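Local structure of sugar-phosphate aldolase (Thermotoga maritima, 1PVT) at residues K20-A25 with R209-E214; E24-N29 with G66-E71; L61-G66 with K98-F103. The protein belongs to the class II aldolase and adducin family, and has the AraD-like fold of a large mixed sheet flanked by helices. One frame throughout, in Å; residues are numbered along the deposited sequence.

Interaction 1: residues K20-A25 with R209-E214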
# COMPACT_ATOMS: atom_id res chain seq x y z
N LYS A 20 -13.25 -4.38 8.80
CA LYS A 20 -14.13 -4.19 7.66
C LYS A 20 -13.87 -5.23 6.60
O LYS A 20 -14.39 -5.15 5.49
CB LYS A 20 -14.00 -2.78 7.10
CG LYS A 20 -14.46 -1.76 8.12
CD LYS A 20 -14.49 -0.35 7.56
CE LYS A 20 -15.56 -0.21 6.50
NZ LYS A 20 -15.63 1.18 5.98
N GLY A 21 -13.05 -6.22 6.95
CA GLY A 21 -12.76 -7.29 6.03
C GLY A 21 -11.93 -6.93 4.83
O GLY A 21 -11.69 -7.76 3.94
N LEU A 22 -11.49 -5.68 4.77
CA LEU A 22 -10.67 -5.24 3.66
C LEU A 22 -9.38 -6.07 3.53
O LEU A 22 -8.83 -6.22 2.44
CB LEU A 22 -10.34 -3.76 3.85
CG LEU A 22 -11.60 -2.90 3.69
CD1 LEU A 22 -11.37 -1.46 4.16
CD2 LEU A 22 -11.99 -2.95 2.24
N SER A 23 -8.91 -6.64 4.64
CA SER A 23 -7.71 -7.45 4.60
C SER A 23 -7.91 -8.78 5.36
O SER A 23 -8.48 -8.80 6.45
CB SER A 23 -6.54 -6.67 5.19
OG SER A 23 -5.33 -7.28 4.83
N GLU A 24 -7.44 -9.88 4.77
CA GLU A 24 -7.59 -11.20 5.40
C GLU A 24 -6.31 -12.01 5.46
O GLU A 24 -5.42 -11.85 4.63
CB GLU A 24 -8.65 -12.01 4.66
CG GLU A 24 -10.07 -11.71 5.08
CD GLU A 24 -11.08 -12.64 4.42
OE1 GLU A 24 -12.25 -12.67 4.87
OE2 GLU A 24 -10.69 -13.34 3.45
N ALA A 25 -6.23 -12.91 6.43
CA ALA A 25 -5.04 -13.72 6.58
C ALA A 25 -3.90 -12.75 6.78
O ALA A 25 -4.00 -11.83 7.59
CB ALA A 25 -4.82 -14.54 5.33
N ARG A 209 -8.56 5.94 0.75
CA ARG A 209 -8.74 5.70 -0.67
C ARG A 209 -9.10 4.25 -0.95
O ARG A 209 -9.79 3.95 -1.92
CB ARG A 209 -7.48 6.10 -1.43
CG ARG A 209 -7.08 7.56 -1.27
CD ARG A 209 -5.88 7.83 -2.16
NE ARG A 209 -4.95 8.83 -1.64
CZ ARG A 209 -5.02 10.13 -1.88
NH1 ARG A 209 -6.00 10.61 -2.64
NH2 ARG A 209 -4.10 10.94 -1.39
N VAL A 210 -8.63 3.33 -0.10
CA VAL A 210 -8.97 1.93 -0.27
C VAL A 210 -10.48 1.85 -0.08
O VAL A 210 -11.20 1.41 -0.96
CB VAL A 210 -8.30 1.07 0.78
CG1 VAL A 210 -8.84 -0.34 0.70
CG2 VAL A 210 -6.82 1.07 0.57
N GLU A 211 -10.94 2.29 1.09
CA GLU A 211 -12.37 2.29 1.41
C GLU A 211 -13.18 2.78 0.23
O GLU A 211 -14.03 2.06 -0.29
CB GLU A 211 -12.64 3.20 2.60
CG GLU A 211 -12.69 2.51 3.91
CD GLU A 211 -13.26 3.39 4.98
OE1 GLU A 211 -13.59 2.87 6.07
OE2 GLU A 211 -13.38 4.62 4.74
N ILE A 212 -12.92 4.01 -0.18
CA ILE A 212 -13.63 4.62 -1.30
C ILE A 212 -13.58 3.76 -2.57
O ILE A 212 -14.62 3.49 -3.17
CB ILE A 212 -13.10 6.06 -1.56
CG1 ILE A 212 -13.49 6.94 -0.37
CG2 ILE A 212 -13.68 6.63 -2.84
CD1 ILE A 212 -12.91 8.32 -0.40
N LEU A 213 -12.40 3.32 -2.98
CA LEU A 213 -12.32 2.47 -4.16
C LEU A 213 -13.24 1.27 -3.98
O LEU A 213 -14.00 0.91 -4.88
CB LEU A 213 -10.90 1.98 -4.39
CG LEU A 213 -10.00 2.98 -5.12
CD1 LEU A 213 -8.72 2.27 -5.55
CD2 LEU A 213 -10.72 3.54 -6.35
N GLU A 214 -13.17 0.66 -2.81
CA GLU A 214 -14.00 -0.50 -2.51
C GLU A 214 -15.48 -0.17 -2.68
O GLU A 214 -16.22 -0.88 -3.35
CB GLU A 214 -13.78 -0.96 -1.07
CG GLU A 214 -13.34 -2.40 -0.91
CD GLU A 214 -14.12 -3.36 -1.77
OE1 GLU A 214 -13.92 -3.35 -3.01
OE2 GLU A 214 -14.93 -4.14 -1.22
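K20 NZ donates a hydrogen bond to E211 OE1 at 2.7 Å. The bond is part of a salt bridge. The ammonium group does not lie in the plane of the carboxylate. It sits above that plane, with NZ 55° out of it. The K20 chain runs straight through chi2 and then bends at chi3 (67°), which brings NZ to the carboxylate. The E211 chain is extended beyond CG, and OE1 meets NZ. The two side chains cross at about a right angle.

L22 forms the apolar part of the contact. Its two methyls are used separately. CD2 packs against E214 CG at 3.5 Å, and the two side chains slide past each other in opposite directions. The same methyl is 4.4 Å from V210 CG1. CD1 lies 4.2 Å from E211 CG. L22 therefore touches three side chains on one face of helix 203-224, spaced at positions 210, 211 and 214.

In the fold, the contact joins two parts far apart in sequence. K20 is the first residue beyond the end of helix 2-19, and the loop after it leads to strand 28-34. Helix 203-224 is the last helix of the chain. Y207, one turn before E211, also touches K20 and L22. L22 O is hydrogen-bonded to T126 OG1 on strand 122-126.

E214 offers its aliphatic carbon CG to L22, while its carboxylate is taken up elsewhere. OE2 is hydrogen-bonded to N130 ND2, and OE1 accepts a weak bond from L131 N. N130 and L131 belong to helix 129-134.

Interaction 2: residues E24-N29 with G66-E71; sequences EANAGN and GSRMRE
N26 and R68 have the closest pair of CA atoms across this contact, 4.2 Å apart. No direct hydrogen bond joins the two segments.

The packing sets N26 CB and the M69 methyl against carbonyl oxygens, and N26 CB against R68 CG. N26 CB lies 3.4 Å from S67 O and 3.5 Å from R68 CG. M69, a selenomethionine, folds its chain back at chi2 (-52°) and chi3 (91°). This puts methyl CE 3.1 Å from G28 O.

Water makes the polar links. Water 2 lies 2.6 Å from N29 OD1 and 2.7 Å from S67 O and can donate to them, but other acceptors compete for its two protons. Water 1 accepts from R70 N at 3.0 Å and makes a weak bond to A25 O. N29 OD1 is also bonded to T63 OG1, and S67 OG to A64 O.

Charge pairing stays within 66-71. R68 NE gives a hydrogen bond to E71 OE1 at 3.2 Å, as part of a salt bridge. The acceptor lies nearly in the guanidinium plane (4° out). R68 is the N-cap residue of helix 69-72.

Segment 24-29 begins with a type II' turn from E24 to A27 and runs into strand 28-34. The joint between this turn and the helix start thus rests on van der Waals contact and bridging water, and the R68-E71 salt bridge does not join the two segments.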
# COMPACT_ATOMS: atom_id res chain seq x y z
N GLU A 24 -7.44 -9.88 4.77
CA GLU A 24 -7.59 -11.20 5.40
C GLU A 24 -6.31 -12.01 5.46
O GLU A 24 -5.42 -11.85 4.63
CB GLU A 24 -8.65 -12.01 4.66
CG GLU A 24 -10.07 -11.71 5.08
CD GLU A 24 -11.08 -12.64 4.42
OE1 GLU A 24 -12.25 -12.67 4.87
OE2 GLU A 24 -10.69 -13.34 3.45
N ALA A 25 -6.23 -12.91 6.43
CA ALA A 25 -5.04 -13.72 6.58
C ALA A 25 -3.90 -12.75 6.78
O ALA A 25 -4.00 -11.83 7.59
CB ALA A 25 -4.82 -14.54 5.33
N ASN A 26 -2.82 -12.93 6.04
CA ASN A 26 -1.66 -12.05 6.14
C ASN A 26 -1.48 -11.30 4.84
O ASN A 26 -0.44 -10.71 4.59
CB ASN A 26 -0.42 -12.88 6.40
CG ASN A 26 -0.44 -14.17 5.63
OD1 ASN A 26 -0.77 -14.19 4.44
ND2 ASN A 26 -0.10 -15.26 6.31
N ALA A 27 -2.52 -11.33 4.02
CA ALA A 27 -2.50 -10.68 2.72
C ALA A 27 -2.74 -9.19 2.84
O ALA A 27 -3.87 -8.71 2.66
CB ALA A 27 -3.57 -11.30 1.82
N GLY A 28 -1.69 -8.45 3.14
CA GLY A 28 -1.82 -7.01 3.27
C GLY A 28 -0.70 -6.41 4.11
O GLY A 28 -0.38 -6.94 5.19
N ASN A 29 -0.12 -5.32 3.63
CA ASN A 29 0.96 -4.67 4.34
C ASN A 29 0.79 -3.19 4.25
O ASN A 29 0.06 -2.69 3.40
CB ASN A 29 2.29 -5.06 3.73
CG ASN A 29 2.53 -6.54 3.79
OD1 ASN A 29 2.82 -7.10 4.85
ND2 ASN A 29 2.39 -7.20 2.64
N GLY A 66 4.72 -12.14 7.48
CA GLY A 66 3.74 -13.01 8.12
C GLY A 66 2.73 -12.24 8.95
O GLY A 66 1.85 -12.83 9.59
N SER A 67 2.88 -10.91 8.94
CA SER A 67 2.02 -10.03 9.70
C SER A 67 0.59 -9.99 9.15
O SER A 67 0.36 -9.92 7.94
CB SER A 67 2.59 -8.61 9.75
OG SER A 67 2.39 -7.92 8.54
N ARG A 68 -0.35 -10.04 10.09
CA ARG A 68 -1.77 -10.00 9.81
C ARG A 68 -2.35 -8.79 10.49
O ARG A 68 -2.12 -8.56 11.67
CB ARG A 68 -2.41 -11.29 10.31
CG ARG A 68 -1.98 -12.49 9.51
CD ARG A 68 -2.47 -13.79 10.10
NE ARG A 68 -1.66 -14.22 11.24
CZ ARG A 68 -1.22 -15.47 11.41
NH1 ARG A 68 -1.50 -16.42 10.52
NH2 ARG A 68 -0.50 -15.76 12.49
N MSE A 69 -3.09 -8.01 9.73
CA MSE A 69 -3.69 -6.79 10.24
C MSE A 69 -4.47 -6.98 11.53
O MSE A 69 -4.48 -6.09 12.38
CB MSE A 69 -4.61 -6.18 9.19
CG MSE A 69 -3.93 -5.93 7.86
SE MSE A 69 -2.25 -4.90 7.96
CE MSE A 69 -1.00 -6.38 8.15
N ARG A 70 -5.13 -8.13 11.67
CA ARG A 70 -5.94 -8.37 12.86
C ARG A 70 -5.05 -8.55 14.05
O ARG A 70 -5.52 -8.75 15.16
CB ARG A 70 -6.83 -9.60 12.69
CG ARG A 70 -6.10 -10.94 12.70
CD ARG A 70 -7.09 -12.12 12.74
NE ARG A 70 -6.41 -13.41 12.92
CZ ARG A 70 -5.92 -14.14 11.92
NH1 ARG A 70 -6.05 -13.72 10.66
NH2 ARG A 70 -5.29 -15.28 12.18
N GLU A 71 -3.75 -8.47 13.79
CA GLU A 71 -2.74 -8.62 14.82
C GLU A 71 -1.83 -7.40 14.96
O GLU A 71 -1.54 -6.98 16.08
CB GLU A 71 -1.89 -9.86 14.54
CG GLU A 71 -2.71 -11.13 14.36
CD GLU A 71 -1.89 -12.41 14.54
OE1 GLU A 71 -0.84 -12.56 13.86
OE2 GLU A 71 -2.31 -13.27 15.35
O HOH W 1 -6.05 -9.78 9.29
O HOH W 2 1.56 -9.28 5.64

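Interaction 3: residues L61-G66 with K98-F103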
# COMPACT_ATOMS: atom_id res chain seq x y z
N LEU A 61 8.75 2.63 8.12
CA LEU A 61 8.02 1.69 8.95
C LEU A 61 7.24 0.82 7.99
O LEU A 61 6.53 1.32 7.12
CB LEU A 61 7.06 2.45 9.87
CG LEU A 61 7.63 3.11 11.13
CD1 LEU A 61 6.69 4.20 11.63
CD2 LEU A 61 7.87 2.03 12.19
N ILE A 62 7.39 -0.49 8.13
CA ILE A 62 6.66 -1.40 7.26
C ILE A 62 6.30 -2.64 8.05
O ILE A 62 7.03 -3.08 8.93
CB ILE A 62 7.51 -1.79 6.03
CG1 ILE A 62 6.67 -2.61 5.05
CG2 ILE A 62 8.70 -2.61 6.47
CD1 ILE A 62 7.38 -2.92 3.75
N THR A 63 5.14 -3.20 7.74
CA THR A 63 4.69 -4.39 8.42
C THR A 63 5.74 -5.46 8.18
O THR A 63 6.40 -5.48 7.14
CB THR A 63 3.29 -4.84 7.89
OG1 THR A 63 3.24 -4.73 6.46
CG2 THR A 63 2.20 -3.98 8.47
N ALA A 64 5.91 -6.34 9.16
CA ALA A 64 6.88 -7.43 9.08
C ALA A 64 6.31 -8.59 8.28
O ALA A 64 5.17 -8.56 7.85
CB ALA A 64 7.25 -7.91 10.48
N THR A 65 7.12 -9.61 8.10
CA THR A 65 6.71 -10.77 7.32
C THR A 65 5.79 -11.67 8.14
O THR A 65 6.02 -11.91 9.32
CB THR A 65 7.95 -11.54 6.82
OG1 THR A 65 7.53 -12.74 6.14
CG2 THR A 65 8.87 -11.88 7.98
N GLY A 66 4.72 -12.14 7.48
CA GLY A 66 3.74 -13.01 8.12
C GLY A 66 2.73 -12.24 8.95
O GLY A 66 1.85 -12.83 9.59
N LYS A 98 11.80 -10.00 9.92
CA LYS A 98 12.24 -9.24 8.77
C LYS A 98 10.99 -8.62 8.19
O LYS A 98 9.89 -9.13 8.41
CB LYS A 98 12.88 -10.16 7.73
CG LYS A 98 14.18 -10.77 8.20
CD LYS A 98 14.70 -11.79 7.22
CE LYS A 98 16.14 -12.17 7.54
NZ LYS A 98 17.07 -11.00 7.41
N PRO A 99 11.12 -7.50 7.47
CA PRO A 99 9.91 -6.91 6.91
C PRO A 99 9.17 -7.91 6.02
O PRO A 99 9.59 -9.06 5.85
CB PRO A 99 10.44 -5.71 6.12
CG PRO A 99 11.72 -5.38 6.80
CD PRO A 99 12.31 -6.73 7.09
N THR A 100 8.07 -7.44 5.44
CA THR A 100 7.27 -8.27 4.55
C THR A 100 8.03 -8.60 3.28
O THR A 100 8.93 -7.88 2.87
CB THR A 100 5.98 -7.54 4.16
OG1 THR A 100 5.44 -8.14 2.97
CG2 THR A 100 6.26 -6.07 3.89
N SER A 101 7.66 -9.71 2.66
CA SER A 101 8.28 -10.13 1.42
C SER A 101 8.22 -9.00 0.38
O SER A 101 9.16 -8.82 -0.39
CB SER A 101 7.57 -11.37 0.86
OG SER A 101 7.39 -12.37 1.85
N GLU A 102 7.12 -8.26 0.34
CA GLU A 102 6.98 -7.19 -0.65
C GLU A 102 7.70 -5.89 -0.28
O GLU A 102 7.47 -4.83 -0.87
CB GLU A 102 5.51 -6.92 -0.97
CG GLU A 102 4.61 -6.58 0.19
CD GLU A 102 3.16 -6.50 -0.22
OE1 GLU A 102 2.66 -7.48 -0.82
OE2 GLU A 102 2.51 -5.47 0.04
N PHE A 103 8.57 -6.00 0.70
CA PHE A 103 9.37 -4.89 1.17
C PHE A 103 10.08 -4.22 -0.01
O PHE A 103 10.02 -3.00 -0.19
CB PHE A 103 10.35 -5.42 2.23
CG PHE A 103 11.65 -4.68 2.32
CD1 PHE A 103 11.70 -3.28 2.28
CD2 PHE A 103 12.85 -5.38 2.47
CE1 PHE A 103 12.93 -2.59 2.38
CE2 PHE A 103 14.08 -4.71 2.57
CZ PHE A 103 14.12 -3.31 2.52
O HOH W 3 5.14 -11.18 4.22
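I62 reaches T100 through its extended CG1-CD1 arm and P99 through CG2. CG1 lies opposite the backbone N (chi1 -173°), and the chain stays extended at chi2. CD1 therefore reaches T100 CG2 at 3.3 Å, and the two side chains cross at about a right angle. The other branch, CG2, packs on P99 CB at 3.6 Å. CD1 also comes near the backbone of F103. T100 has OG1 on the far side of CB from its own N (chi1 161°), which turns the methyl CG2 to I62.

Two backbone hydrogen bonds join the segments. T100 N donates to T63 O at 3.1 Å. The donor lies in the carbonyl plane, on a lone pair of T63 O, but the bond is bent (135° at the hydrogen). T65 N donates to K98 O at 2.8 Å, again in the carbonyl plane. The two bonds flank A64 and P99, which form a single beta bridge. T65 CG2 also packs close on K98 O.

The bridge lies where strand 58-63 ends. This strand is an inner member of the large mixed sheet, between strands 28-34 and 79-84. The loop 98-103 comes after strand 89-92 and leads into helix 103-115. The contact therefore ties the end of a central strand to the entry of a helix.

That entry is ordered by T100. Its OG1 accepts from E102 N at 3.1 Å, which makes an ST turn. T100 O accepts from F103 N at 2.9 Å, closing a type I turn from T100 to F103. E102 is the N-cap residue of the helix. F103 stacks edge-to-face with the ring of Y90.

Water 3 is hydrogen-bonded to T100 OG1 at 3.3 Å. It also accepts a weak bond from G66 N. K98 NZ is hydrogen-bonded to N47 OD1.

Interactions 1 and 3 are mainly buried, while interaction 2 is only partly so. Interaction 1 has a charged pair at its exposed end and leucine packing inside. Interaction 3 combines backbone bonds with apolar packing beside the sheet. Interaction 2 has neither a direct polar bond nor an ion pair between its segments, and relies on packing and bridging water. Interactions 1 and 2 share E24 and A25, and S23 OG packs on M69 CG. Interactions 2 and 3 share G66. Interaction 2 includes residues of strand 28-34, and interaction 3 the end of its neighbour 58-63. N29 joins them, with probable hydrogen bonds to T63 and E102. Interactions 1 and 3 do not touch.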